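Long-range contacts in alpha-L-rhamnosidase (Aspergillus terreus, PDB 6GSZ), which probably hydrolyses terminal non-reducing alpha-L-rhamnose residues in alpha-L-rhamnosides: residues R479-I484 with G768-E773; L548-Y552 with I616-K622. All blocks are in the same frame, centred on the assembly; numbering follows the deposited sequence. Where two conformers were deposited one is given.

Contact 1 (R479-I484 with G768-E773)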
loop_
_atom_site.group_PDB
_atom_site.type_symbol
_atom_site.label_atom_id
_atom_site.label_comp_id
_atom_site.label_asym_id
_atom_site.label_seq_id
_atom_site.Cartn_x
_atom_site.Cartn_y
_atom_site.Cartn_z
ATOM N N ARG A 479 -1.909 -7.206 -8.190
ATOM C CA ARG A 479 -3.069 -8.035 -8.383
ATOM C C ARG A 479 -3.521 -8.660 -7.053
ATOM O O ARG A 479 -4.726 -8.768 -6.761
ATOM C CB ARG A 479 -2.742 -9.109 -9.426
ATOM C CG ARG A 479 -3.880 -10.027 -9.835
ATOM C CD ARG A 479 -3.381 -10.859 -10.993
ATOM N NE ARG A 479 -4.329 -11.869 -11.437
ATOM C CZ ARG A 479 -4.130 -12.596 -12.556
ATOM N NH1 ARG A 479 -3.100 -12.351 -13.372
ATOM N NH2 ARG A 479 -4.996 -13.541 -12.874
ATOM N N THR A 480 -2.556 -9.092 -6.251
ATOM C CA THR A 480 -2.788 -9.600 -4.919
ATOM C C THR A 480 -3.260 -8.460 -3.974
ATOM O O THR A 480 -4.257 -8.567 -3.241
ATOM C CB THR A 480 -1.530 -10.301 -4.376
ATOM O OG1 THR A 480 -1.146 -11.361 -5.260
ATOM C CG2 THR A 480 -1.778 -10.840 -2.976
ATOM N N ALA A 481 -2.493 -7.365 -3.966
ATOM C CA ALA A 481 -2.708 -6.294 -3.009
ATOM C C ALA A 481 -4.128 -5.732 -3.098
ATOM O O ALA A 481 -4.778 -5.490 -2.093
ATOM C CB ALA A 481 -1.744 -5.168 -3.300
ATOM N N ASN A 482 -4.620 -5.519 -4.347
ATOM C CA ASN A 482 -5.852 -4.849 -4.580
ATOM C C ASN A 482 -7.084 -5.704 -4.199
ATOM O O ASN A 482 -8.207 -5.172 -4.125
ATOM C CB ASN A 482 -6.018 -4.496 -6.062
ATOM C CG ASN A 482 -4.992 -3.549 -6.632
ATOM O OD1 ASN A 482 -4.164 -2.986 -5.870
ATOM N ND2 ASN A 482 -5.086 -3.232 -7.923
ATOM N N PHE A 483 -6.859 -6.994 -3.954
ATOM C CA PHE A 483 -7.889 -7.849 -3.418
ATOM C C PHE A 483 -7.919 -7.756 -1.885
ATOM O O PHE A 483 -8.994 -7.746 -1.242
ATOM C CB PHE A 483 -7.612 -9.293 -3.850
ATOM C CG PHE A 483 -8.660 -10.302 -3.462
ATOM C CD1 PHE A 483 -8.639 -10.927 -2.229
ATOM C CD2 PHE A 483 -9.650 -10.682 -4.363
ATOM C CE1 PHE A 483 -9.582 -11.897 -1.889
ATOM C CE2 PHE A 483 -10.561 -11.690 -4.047
ATOM C CZ PHE A 483 -10.534 -12.285 -2.805
ATOM N N ILE A 484 -6.733 -7.704 -1.260
ATOM C CA ILE A 484 -6.684 -7.768 0.219
ATOM C C ILE A 484 -7.186 -6.469 0.865
ATOM O O ILE A 484 -7.903 -6.527 1.858
ATOM C CB ILE A 484 -5.278 -8.155 0.700
ATOM C CG1 ILE A 484 -4.838 -9.499 0.098
ATOM C CG2 ILE A 484 -5.199 -8.156 2.219
ATOM C CD1 ILE A 484 -3.466 -9.909 0.497
ATOM N N GLY A 768 -0.562 -14.905 -3.681
ATOM C CA GLY A 768 -1.834 -14.682 -3.045
ATOM C C GLY A 768 -2.972 -14.624 -4.050
ATOM O O GLY A 768 -4.091 -15.108 -3.778
ATOM N N SER A 769 -2.736 -13.998 -5.201
ATOM C CA SER A 769 -3.794 -13.898 -6.223
ATOM C C SER A 769 -4.261 -15.261 -6.707
ATOM O O SER A 769 -5.410 -15.381 -7.115
ATOM C CB SER A 769 -3.390 -13.031 -7.394
ATOM O OG SER A 769 -2.282 -13.548 -8.086
ATOM N N TRP A 770 -3.362 -16.247 -6.706
ATOM C CA TRP A 770 -3.766 -17.600 -7.108
ATOM C C TRP A 770 -4.663 -18.203 -6.021
ATOM O O TRP A 770 -5.650 -18.914 -6.310
ATOM C CB TRP A 770 -2.551 -18.489 -7.393
ATOM C CG TRP A 770 -2.872 -19.732 -8.161
ATOM C CD1 TRP A 770 -2.917 -19.826 -9.513
ATOM C CD2 TRP A 770 -3.109 -21.042 -7.627
ATOM N NE1 TRP A 770 -3.234 -21.103 -9.867
ATOM C CE2 TRP A 770 -3.392 -21.865 -8.742
ATOM C CE3 TRP A 770 -3.178 -21.597 -6.343
ATOM C CZ2 TRP A 770 -3.678 -23.220 -8.603
ATOM C CZ3 TRP A 770 -3.466 -22.938 -6.215
ATOM C CH2 TRP A 770 -3.703 -23.738 -7.332
ATOM N N LEU A 771 -4.332 -17.980 -4.753
ATOM C CA LEU A 771 -5.211 -18.410 -3.660
ATOM C C LEU A 771 -6.604 -17.793 -3.822
ATOM O O LEU A 771 -7.632 -18.465 -3.717
ATOM C CB LEU A 771 -4.625 -18.024 -2.306
ATOM C CG LEU A 771 -3.193 -18.467 -2.010
ATOM C CD1 LEU A 771 -2.776 -18.057 -0.601
ATOM C CD2 LEU A 771 -2.882 -19.899 -2.218
ATOM N N HIS A 772 -6.647 -16.516 -4.156
ATOM C CA HIS A 772 -7.910 -15.800 -4.249
ATOM C C HIS A 772 -8.717 -16.302 -5.452
ATOM O O HIS A 772 -9.963 -16.451 -5.345
ATOM C CB HIS A 772 -7.700 -14.277 -4.370
ATOM C CG HIS A 772 -6.891 -13.651 -3.275
ATOM N ND1 HIS A 772 -6.105 -12.551 -3.530
ATOM C CD2 HIS A 772 -6.751 -13.957 -1.964
ATOM C CE1 HIS A 772 -5.529 -12.208 -2.382
ATOM N NE2 HIS A 772 -5.905 -13.049 -1.402
ATOM N N GLU A 773 -8.046 -16.354 -6.614
ATOM C CA GLU A 773 -8.765 -16.502 -7.897
ATOM C C GLU A 773 -9.004 -17.962 -8.295
ATOM O O GLU A 773 -9.939 -18.226 -9.044
ATOM C CB GLU A 773 -8.000 -15.848 -9.046
ATOM C CG GLU A 773 -7.786 -14.348 -8.852
ATOM C CD GLU A 773 -7.128 -13.668 -10.046
ATOM O OE1 GLU A 773 -7.004 -14.308 -11.128
ATOM O OE2 GLU A 773 -6.664 -12.528 -9.871
HETATM O O HOH W 1 -5.928 -11.296 -6.080
#

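Contact 2 (L548-Y552 with I616-K622)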
loop_
_atom_site.group_PDB
_atom_site.type_symbol
_atom_site.label_atom_id
_atom_site.label_comp_id
_atom_site.label_asym_id
_atom_site.label_seq_id
_atom_site.Cartn_x
_atom_site.Cartn_y
_atom_site.Cartn_z
ATOM N N LEU A 548 -7.941 5.876 -15.000
ATOM C CA LEU A 548 -7.234 5.247 -16.140
ATOM C C LEU A 548 -6.777 6.314 -17.141
ATOM O O LEU A 548 -5.638 6.306 -17.616
ATOM C CB LEU A 548 -8.136 4.211 -16.805
ATOM C CG LEU A 548 -7.471 3.401 -17.914
ATOM C CD1 LEU A 548 -6.325 2.581 -17.392
ATOM C CD2 LEU A 548 -8.493 2.488 -18.593
ATOM N N GLU A 549 -7.656 7.287 -17.421
ATOM C CA GLU A 549 -7.282 8.387 -18.311
ATOM C C GLU A 549 -6.114 9.208 -17.727
ATOM O O GLU A 549 -5.201 9.538 -18.491
ATOM C CB GLU A 549 -8.468 9.307 -18.578
ATOM C CG GLU A 549 -8.186 10.411 -19.564
ATOM C CD GLU A 549 -8.038 9.962 -21.000
ATOM O OE1 GLU A 549 -8.874 9.145 -21.443
ATOM O OE2 GLU A 549 -7.095 10.455 -21.676
ATOM N N GLU A 550 -6.116 9.510 -16.416
ATOM C CA GLU A 550 -4.984 10.312 -15.882
ATOM C C GLU A 550 -3.673 9.531 -15.943
ATOM O O GLU A 550 -2.595 10.157 -16.041
ATOM C CB GLU A 550 -5.350 10.858 -14.510
ATOM C CG GLU A 550 -5.101 9.978 -13.336
ATOM C CD GLU A 550 -5.811 10.406 -12.054
ATOM O OE1 GLU A 550 -6.880 11.088 -12.174
ATOM O OE2 GLU A 550 -5.333 10.008 -10.961
ATOM N N GLN A 551 -3.749 8.201 -15.887
ATOM C CA GLN A 551 -2.574 7.324 -15.900
ATOM C C GLN A 551 -2.123 6.958 -17.328
ATOM O O GLN A 551 -1.070 6.333 -17.517
ATOM C CB GLN A 551 -2.834 6.108 -15.019
ATOM C CG GLN A 551 -2.926 6.505 -13.554
ATOM C CD GLN A 551 -3.594 5.501 -12.648
ATOM O OE1 GLN A 551 -3.836 4.353 -13.032
ATOM N NE2 GLN A 551 -3.880 5.909 -11.416
ATOM N N TYR A 552 -2.934 7.317 -18.326
ATOM C CA TYR A 552 -2.657 6.938 -19.679
ATOM C C TYR A 552 -1.371 7.531 -20.231
ATOM O O TYR A 552 -0.575 6.796 -20.865
ATOM C CB TYR A 552 -3.820 7.297 -20.606
ATOM C CG TYR A 552 -3.647 6.787 -22.009
ATOM C CD1 TYR A 552 -3.779 5.441 -22.293
ATOM C CD2 TYR A 552 -3.312 7.631 -23.052
ATOM C CE1 TYR A 552 -3.683 4.957 -23.585
ATOM C CE2 TYR A 552 -3.185 7.159 -24.357
ATOM C CZ TYR A 552 -3.342 5.813 -24.618
ATOM O OH TYR A 552 -3.247 5.331 -25.902
ATOM N N ILE A 616 -5.850 -0.790 -22.884
ATOM C CA ILE A 616 -6.220 0.452 -22.188
ATOM C C ILE A 616 -6.734 1.478 -23.199
ATOM O O ILE A 616 -7.722 2.184 -22.951
ATOM C CB ILE A 616 -5.004 1.001 -21.400
ATOM C CG1 ILE A 616 -4.655 0.099 -20.223
ATOM C CG2 ILE A 616 -5.257 2.430 -21.001
ATOM C CD1 ILE A 616 -3.248 0.419 -19.711
ATOM N N SER A 617 -6.050 1.546 -24.359
ATOM C CA SER A 617 -6.470 2.466 -25.421
ATOM C C SER A 617 -7.926 2.156 -25.824
ATOM O O SER A 617 -8.723 3.062 -25.949
ATOM C CB SER A 617 -5.507 2.397 -26.622
ATOM O OG SER A 617 -4.201 2.791 -26.222
ATOM N N THR A 618 -8.244 0.873 -26.003
ATOM C CA THR A 618 -9.605 0.478 -26.351
ATOM C C THR A 618 -10.606 0.883 -25.261
ATOM O O THR A 618 -11.661 1.444 -25.545
ATOM C CB THR A 618 -9.620 -1.019 -26.619
ATOM O OG1 THR A 618 -8.770 -1.285 -27.728
ATOM C CG2 THR A 618 -11.013 -1.511 -26.920
ATOM N N SER A 619 -10.249 0.658 -23.998
ATOM C CA SER A 619 -11.115 1.007 -22.862
ATOM C C SER A 619 -11.441 2.504 -22.885
ATOM O O SER A 619 -12.546 2.922 -22.477
ATOM C CB SER A 619 -10.499 0.602 -21.531
ATOM O OG SER A 619 -10.356 -0.808 -21.423
ATOM N N LEU A 620 -10.443 3.309 -23.285
ATOM C CA LEU A 620 -10.565 4.773 -23.298
ATOM C C LEU A 620 -11.028 5.348 -24.634
ATOM O O LEU A 620 -11.098 6.531 -24.791
ATOM C CB LEU A 620 -9.205 5.383 -22.950
ATOM C CG LEU A 620 -8.716 5.154 -21.525
ATOM C CD1 LEU A 620 -7.326 5.752 -21.334
ATOM C CD2 LEU A 620 -9.685 5.679 -20.466
ATOM N N SER A 621 -11.452 4.489 -25.564
ATOM C CA SER A 621 -11.968 4.950 -26.877
ATOM C C SER A 621 -10.928 5.781 -27.624
ATOM O O SER A 621 -11.243 6.740 -28.320
ATOM C CB SER A 621 -13.263 5.719 -26.751
ATOM O OG SER A 621 -14.310 4.835 -26.918
ATOM N N LYS A 622 -9.668 5.358 -27.540
ATOM C CA LYS A 622 -8.593 5.945 -28.306
ATOM C C LYS A 622 -8.262 4.977 -29.458
ATOM O O LYS A 622 -7.395 4.115 -29.365
ATOM C CB LYS A 622 -7.393 6.206 -27.399
ATOM C CG LYS A 622 -7.643 7.209 -26.292
ATOM C CD LYS A 622 -6.432 7.444 -25.455
ATOM C CE LYS A 622 -6.681 8.197 -24.163
ATOM N NZ LYS A 622 -7.083 9.579 -24.408
HETATM O O HOH W 2 -10.093 9.098 -24.087
#

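Contact 1 (R479-I484 with G768-E773)
His772 lies flat against Phe483 where two helices of the (alpha/alpha)6 barrel, the catalytic fold of this rhamnosidase family, cross at 54°. The short segments approach to 8.8 Å between axes, which small residues permit: Gly768 has no side chain to keep Thr480 CG2 away, and that methyl sits 3.8 Å from Gly768 CA. Ser769 N makes a weak hydrogen bond to Thr480 OG1. Traced outward, His772 first sets CB over the face of the Phe483 ring, a CH-pi contact 3.8 Å from the centroid. CG follows, over the rim of that ring, and the imidazole continues as an offset stack, centroids 3.9 Å apart and planes tilted by 14°. ND1 lies over Phe483 CD1 at 3.3 Å, and CD2 by Phe483 CE1. Gly768 O faces the other side of the imidazole, above its centre. CE1 reaches Ile484 CG1 at 3.7 Å, and NE2 is hydrogen-bonded to His443, so this flat, two-nitrogen side chain can pack by its faces while bonding at its edge. Arg479 grips Glu773 side-on, giving NE to OE2 and NH2 to OE1, both bonds nearly straight and together limiting the carboxylate's rotation. With CG anti to the backbone N (chi1 -176°) and the chain extended to NE, the arginine spans to Glu773, while its NH1 turns to Tyr664 OH. Between this salt bridge and the stack, a water in the imidazole plane donates to Arg479 O at 2.9 Å and lies 2.8 Å from His772 ND1.

Contact 2 (L548-Y552 with I616-K622)
Tyr552 reaches from one barrel helix to the C-terminal end of another, its hydroxyl donating to Ser617 OG, with OH and OG 2.7 Å apart. Its CG is anti to the backbone N (chi1 -174°), the same choice made by Leu548 and Glu549, and the three side chains spread over the end of helix 598-619. That helix closes in a Schellman motif: Lys622 N bonds to Ser617 O, Ser621 N to Thr618 O, and Ser621 takes the positive phi. The turn carries Leu620 and Lys622 back toward helix 545-562. Ile616 CG2 touches the edge of the tyrosine ring at CD1, 3.6 Å away, while Leu620 CD1 comes up obliquely to the same atom. Lys622 covers a face, CE standing 3.8 Å from the ring centroid in a CH-pi contact, so the aliphatic part of lysine serves as apolar cover. Leu548 divides its branches, sending CD1 to Ile616 CG2 at 3.8 Å and CD2 to Leu620 CD2 at 3.9 Å. A bend at the last torsion of Lys622 (chi4 -67°) turns NZ to Glu549, whose own chain bends at its second torsion (chi2 71°) to bring the carboxylate round. NZ meets the syn lone pair of OE2 at 2.9 Å and also donates to a water lying within bonding range of Glu549 OE1 and Leu620 O. Ser617 OG, bonded as well to Leu613 O, links the tyrosine hydroxyl to helix 598-619. Apolar branches fill the inner part, while the charged pair sits toward solvent, where water would probably weaken its attraction.

How the contacts relate
From the N terminus, the chain runs through beta-sheet domains before entering the helical barrel that holds all four segments. Helix 471-484 supplies the first half of contact 1; helix 545-562 then opens contact 2, which is closed 64 residues later at the end of helix 598-619, just before helix 623-644. Only at helix 768-775 does contact 1 close, so contact 2 is nested within its loop of 283 residues, about half helical and without strands. Contact 1 therefore joins early and late helices of the barrel, and contact 2 joins helices between them. Their centres lie 24 Å apart and they do not touch, yet helix 530-542 packs against side chains of both.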